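Local atomic coordinates of glycosyl transferase family 8 (Streptococcus pneumoniae, PDB entry 5GVV), a protein that transfers galactose from UDP-galactose to the terminal glucose of the already glycosylated serine-rich repeat protein PsrP, in the third step of its glycosylation. Residues V246-E249 / Y250-M253; I292-L295 / A296-P300. All blocks are in the same frame, centred on the assembly; numbering follows the deposited sequence.

Interaction 1: V246-E249 / Y250-M253; sequences VWWE and YSLM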
loop_
_atom_site.group_PDB
_atom_site.type_symbol
_atom_site.label_atom_id
_atom_site.label_comp_id
_atom_site.label_asym_id
_atom_site.label_seq_id
_atom_site.Cartn_x
_atom_site.Cartn_y
_atom_site.Cartn_z
ATOM N N VAL A 246 -7.168 16.146 -1.618
ATOM C CA VAL A 246 -5.925 16.351 -2.359
ATOM C C VAL A 246 -4.997 15.141 -2.234
ATOM O O VAL A 246 -4.367 14.727 -3.217
ATOM C CB VAL A 246 -5.192 17.618 -1.901
ATOM C CG1 VAL A 246 -3.894 17.801 -2.694
ATOM C CG2 VAL A 246 -6.094 18.841 -2.049
ATOM N N TRP A 247 -4.917 14.566 -1.035
ATOM C CA TRP A 247 -4.046 13.414 -0.821
ATOM C C TRP A 247 -4.506 12.238 -1.657
ATOM O O TRP A 247 -3.690 11.553 -2.272
ATOM C CB TRP A 247 -3.991 12.998 0.656
ATOM C CG TRP A 247 -2.952 11.912 0.915
ATOM C CD1 TRP A 247 -1.634 12.095 1.257
ATOM C CD2 TRP A 247 -3.146 10.490 0.820
ATOM N NE1 TRP A 247 -1.007 10.877 1.387
ATOM C CE2 TRP A 247 -1.912 9.876 1.130
ATOM C CE3 TRP A 247 -4.245 9.674 0.517
ATOM C CZ2 TRP A 247 -1.745 8.482 1.136
ATOM C CZ3 TRP A 247 -4.081 8.294 0.527
ATOM C CH2 TRP A 247 -2.838 7.712 0.831
ATOM N N TRP A 248 -5.815 12.000 -1.669
ATOM C CA TRP A 248 -6.363 10.877 -2.413
ATOM C C TRP A 248 -6.175 11.037 -3.918
ATOM O O TRP A 248 -5.934 10.055 -4.627
ATOM C CB TRP A 248 -7.832 10.661 -2.037
ATOM C CG TRP A 248 -7.929 9.990 -0.712
ATOM C CD1 TRP A 248 -8.181 10.577 0.495
ATOM C CD2 TRP A 248 -7.706 8.602 -0.443
ATOM N NE1 TRP A 248 -8.154 9.635 1.493
ATOM C CE2 TRP A 248 -7.865 8.410 0.942
ATOM C CE3 TRP A 248 -7.401 7.498 -1.245
ATOM C CZ2 TRP A 248 -7.724 7.160 1.546
ATOM C CZ3 TRP A 248 -7.259 6.251 -0.643
ATOM C CH2 TRP A 248 -7.422 6.094 0.737
ATOM N N GLU A 249 -6.274 12.272 -4.397
ATOM C CA GLU A 249 -6.064 12.577 -5.807
ATOM C C GLU A 249 -4.697 12.086 -6.293
ATOM O O GLU A 249 -4.571 11.565 -7.406
ATOM C CB GLU A 249 -6.188 14.081 -6.024
ATOM C CG GLU A 249 -6.011 14.531 -7.463
ATOM C CD GLU A 249 -6.255 16.019 -7.626
ATOM O OE1 GLU A 249 -6.658 16.434 -8.736
ATOM O OE2 GLU A 249 -6.059 16.768 -6.639
ATOM N N TYR A 250 -3.671 12.244 -5.462
ATOM C CA TYR A 250 -2.350 11.759 -5.839
ATOM C C TYR A 250 -2.142 10.278 -5.535
ATOM O O TYR A 250 -1.444 9.581 -6.279
ATOM C CB TYR A 250 -1.259 12.626 -5.210
ATOM C CG TYR A 250 -1.164 13.988 -5.850
ATOM C CD1 TYR A 250 -0.444 14.173 -7.024
ATOM C CD2 TYR A 250 -1.802 15.083 -5.292
ATOM C CE1 TYR A 250 -0.357 15.418 -7.619
ATOM C CE2 TYR A 250 -1.721 16.328 -5.881
ATOM C CZ TYR A 250 -0.996 16.487 -7.044
ATOM O OH TYR A 250 -0.911 17.732 -7.636
ATOM N N SER A 251 -2.746 9.786 -4.456
ATOM C CA SER A 251 -2.634 8.364 -4.123
ATOM C C SER A 251 -3.202 7.474 -5.232
ATOM O O SER A 251 -2.636 6.421 -5.554
ATOM C CB SER A 251 -3.347 8.062 -2.803
ATOM O OG SER A 251 -3.321 6.672 -2.520
ATOM N N LEU A 252 -4.313 7.915 -5.821
ATOM C CA LEU A 252 -5.010 7.130 -6.836
ATOM C C LEU A 252 -4.550 7.436 -8.259
ATOM O O LEU A 252 -5.110 6.911 -9.232
ATOM C CB LEU A 252 -6.516 7.350 -6.711
ATOM C CG LEU A 252 -7.055 6.992 -5.331
ATOM C CD1 LEU A 252 -8.465 7.499 -5.149
ATOM C CD2 LEU A 252 -6.998 5.489 -5.113
HETATM N N MSE A 253 -3.526 8.275 -8.378
HETATM C CA MSE A 253 -2.972 8.630 -9.680
HETATM C C MSE A 253 -2.019 7.536 -10.152
HETATM O O MSE A 253 -1.108 7.139 -9.416
HETATM C CB MSE A 253 -2.254 9.980 -9.582
HETATM C CG MSE A 253 -1.734 10.531 -10.897
HETATM SE SE MSE A 253 -0.994 12.322 -10.671
HETATM C CE MSE A 253 -2.663 13.306 -10.518
#
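One face of the Trp247 indole carries Ser251 CB, a CH-pi contact in which CB stands 3.8 Å from the centroid of the six-membered ring formed by Trp247 CD2, CE2, CE3, CZ2, CZ3 and CH2. The serine carbon is offset toward the rim, above CZ3. The Trp248 indole has its own face filled by its neighbour: Trp247 CZ3 sits 3.6 Å above its plane, over the centre, while Trp248 CG meets the Trp247 ring in plane at the edge. At the Tyr250 ring it is a backbone atom that approaches the edge, with Val246 O 3.3 Å from Tyr250 CD2. Trp247 reaches Ser251 because its CG is anti to the backbone N (chi1 -173°), which swings the ring toward the C-terminal end of the helix, over the side where Ser251 lies.

These contacts belong to the C-terminal end of helix 244-251, which packs on helix 17-30 and strand 109-111 of the GT-A fold of this family 8 glycosyltransferase. Ser251 N donates to Trp247 O at 3.0 Å, in the carbonyl plane, and Leu252 N to Trp248 O at 2.9 Å. Trp248 NE1 is satisfied by Pro234 O, and Tyr250 OH is hydrogen-bonded to His30. On the flank beside Trp248, Leu252 CD1 packs 4.0 Å from Trp248 CE3, and this edge of the helix meets Tyr14 and Glu46 of the second subunit.

Interaction 2: I292-L295 / A296-P300; sequences IDYL and AEQLP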
loop_
_atom_site.group_PDB
_atom_site.type_symbol
_atom_site.label_atom_id
_atom_site.label_comp_id
_atom_site.label_asym_id
_atom_site.label_seq_id
_atom_site.Cartn_x
_atom_site.Cartn_y
_atom_site.Cartn_z
ATOM N N ILE A 292 31.511 -10.479 -2.279
ATOM C CA ILE A 292 30.173 -10.386 -2.881
ATOM C C ILE A 292 29.720 -8.944 -3.170
ATOM O O ILE A 292 29.098 -8.678 -4.207
ATOM C CB ILE A 292 29.094 -11.158 -2.057
ATOM C CG1 ILE A 292 27.766 -11.206 -2.815
ATOM C CG2 ILE A 292 28.893 -10.538 -0.682
ATOM C CD1 ILE A 292 27.884 -11.823 -4.196
ATOM N N ASP A 293 30.043 -8.014 -2.274
ATOM C CA ASP A 293 29.677 -6.616 -2.488
ATOM C C ASP A 293 30.389 -6.067 -3.720
ATOM O O ASP A 293 29.783 -5.406 -4.569
ATOM C CB ASP A 293 30.035 -5.771 -1.264
ATOM C CG ASP A 293 29.277 -6.193 -0.022
ATOM O OD1 ASP A 293 29.562 -7.291 0.505
ATOM O OD2 ASP A 293 28.402 -5.424 0.426
ATOM N N TYR A 294 31.683 -6.353 -3.814
ATOM C CA TYR A 294 32.481 -5.908 -4.943
ATOM C C TYR A 294 31.941 -6.487 -6.248
ATOM O O TYR A 294 31.771 -5.762 -7.227
ATOM C CB TYR A 294 33.945 -6.313 -4.747
ATOM C CG TYR A 294 34.792 -6.080 -5.973
ATOM C CD1 TYR A 294 35.298 -4.817 -6.262
ATOM C CD2 TYR A 294 35.071 -7.117 -6.849
ATOM C CE1 TYR A 294 36.071 -4.602 -7.389
ATOM C CE2 TYR A 294 35.831 -6.912 -7.976
ATOM C CZ TYR A 294 36.328 -5.658 -8.239
ATOM O OH TYR A 294 37.084 -5.468 -9.367
ATOM N N LEU A 295 31.668 -7.792 -6.256
ATOM C CA LEU A 295 31.165 -8.465 -7.455
ATOM C C LEU A 295 29.834 -7.863 -7.897
ATOM O O LEU A 295 29.621 -7.604 -9.081
ATOM C CB LEU A 295 31.008 -9.967 -7.215
ATOM C CG LEU A 295 32.263 -10.746 -6.820
ATOM C CD1 LEU A 295 31.957 -12.230 -6.648
ATOM C CD2 LEU A 295 33.386 -10.542 -7.829
ATOM N N ALA A 296 28.942 -7.639 -6.939
ATOM C CA ALA A 296 27.652 -7.022 -7.228
ATOM C C ALA A 296 27.832 -5.653 -7.874
ATOM O O ALA A 296 27.163 -5.338 -8.865
ATOM C CB ALA A 296 26.826 -6.902 -5.961
ATOM N N GLU A 297 28.719 -4.844 -7.297
ATOM C CA GLU A 297 28.997 -3.501 -7.804
ATOM C C GLU A 297 29.519 -3.547 -9.236
ATOM O O GLU A 297 29.105 -2.755 -10.084
ATOM C CB GLU A 297 30.022 -2.789 -6.907
ATOM C CG GLU A 297 29.492 -2.365 -5.541
ATOM C CD GLU A 297 30.588 -1.922 -4.584
ATOM O OE1 GLU A 297 30.288 -1.108 -3.684
ATOM O OE2 GLU A 297 31.737 -2.393 -4.721
ATOM N N GLN A 298 30.418 -4.491 -9.502
ATOM C CA GLN A 298 31.092 -4.587 -10.796
ATOM C C GLN A 298 30.262 -5.261 -11.887
ATOM O O GLN A 298 30.517 -5.056 -13.079
ATOM C CB GLN A 298 32.409 -5.353 -10.641
ATOM C CG GLN A 298 33.443 -4.639 -9.781
ATOM C CD GLN A 298 33.909 -3.344 -10.409
ATOM O OE1 GLN A 298 34.369 -3.331 -11.549
ATOM N NE2 GLN A 298 33.781 -2.245 -9.676
ATOM N N LEU A 299 29.285 -6.069 -11.486
ATOM C CA LEU A 299 28.522 -6.866 -12.446
ATOM C C LEU A 299 27.009 -6.642 -12.346
ATOM O O LEU A 299 26.267 -7.556 -11.979
ATOM C CB LEU A 299 28.850 -8.356 -12.275
ATOM C CG LEU A 299 30.283 -8.788 -12.607
ATOM C CD1 LEU A 299 30.744 -9.968 -11.746
ATOM C CD2 LEU A 299 30.406 -9.136 -14.080
ATOM N N PRO A 300 26.541 -5.428 -12.700
ATOM C CA PRO A 300 25.108 -5.114 -12.599
ATOM C C PRO A 300 24.261 -5.989 -13.516
ATOM O O PRO A 300 23.050 -6.101 -13.318
ATOM C CB PRO A 300 25.037 -3.658 -13.076
ATOM C CG PRO A 300 26.250 -3.480 -13.942
ATOM C CD PRO A 300 27.309 -4.306 -13.276
HETATM O O HOH W 1 37.745 -3.316 -11.791
#
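Three backbone hydrogen bonds tie the two halves of helix 292-298 together: Ala296 N to Ile292 O at 2.9 Å, Glu297 N to Asp293 O at 3.0 Å, and Gln298 N to Tyr294 O at 2.9 Å. The bond that follows, Leu299 N to Leu295 O, is weak, its N-H...O angle down to 130°. Leu299 is the first residue to leave helical backbone angles, so the ladder weakens where the helix ends. This helix is the crossover of a beta-alpha-beta unit, linking strand 278-283 to strand 302-307 of a parallel six-stranded sheet.

The carboxylate of Asp293 is paired from beyond the helix: OD2 forms a salt bridge with Arg321. Glu297 OE1 lies 6.3 Å from Asp293 OD2, too far for contact, and the Arg321 salt bridge probably offsets the charge of Asp293. Glu297 CG rests 3.2 Å from Asp293 O, against the carbonyl of the preceding turn.

One turn apart, Tyr294 and Gln298 make the main side-chain contact. Gln298 CG lies over one face of the tyrosine ring, 3.6 Å from the Tyr294 ring centroid, in a CH-pi contact. The bend of the glutamine chain at chi2 (-65°) folds the amide back toward the ring, and the rotation about CG-CD leaves the two planes 11° apart. Helix 395-402 flanks this pair, with Lys395 and Val398 against Tyr294. Toward the sheet, Ile292, Leu295 and Leu299 all pack on Phe304 of strand 302-307. Beyond the ring, a single water weakly bridges the polar ends, 3.3 Å from Tyr294 OH and 3.4 Å from Gln298 OE1, donating to the amide oxygen.

Both contacts show the same device near the C-terminal end of a short helix: a carbon from the later turn lies over an aromatic face one turn earlier. Their settings differ. Interaction 1 lies near the catalytic centre, with the Trp247 side chain about 10 Å from bound UDP and from the manganese ion, and about 7 Å from the side chain of the metal ligand Asp108. Interaction 2 is away from the annotated sites, within the later parallel-sheet region. The two centres are 38 Å apart, on opposite sides of the chain's centre, and their nearest atoms remain about 28 Å apart.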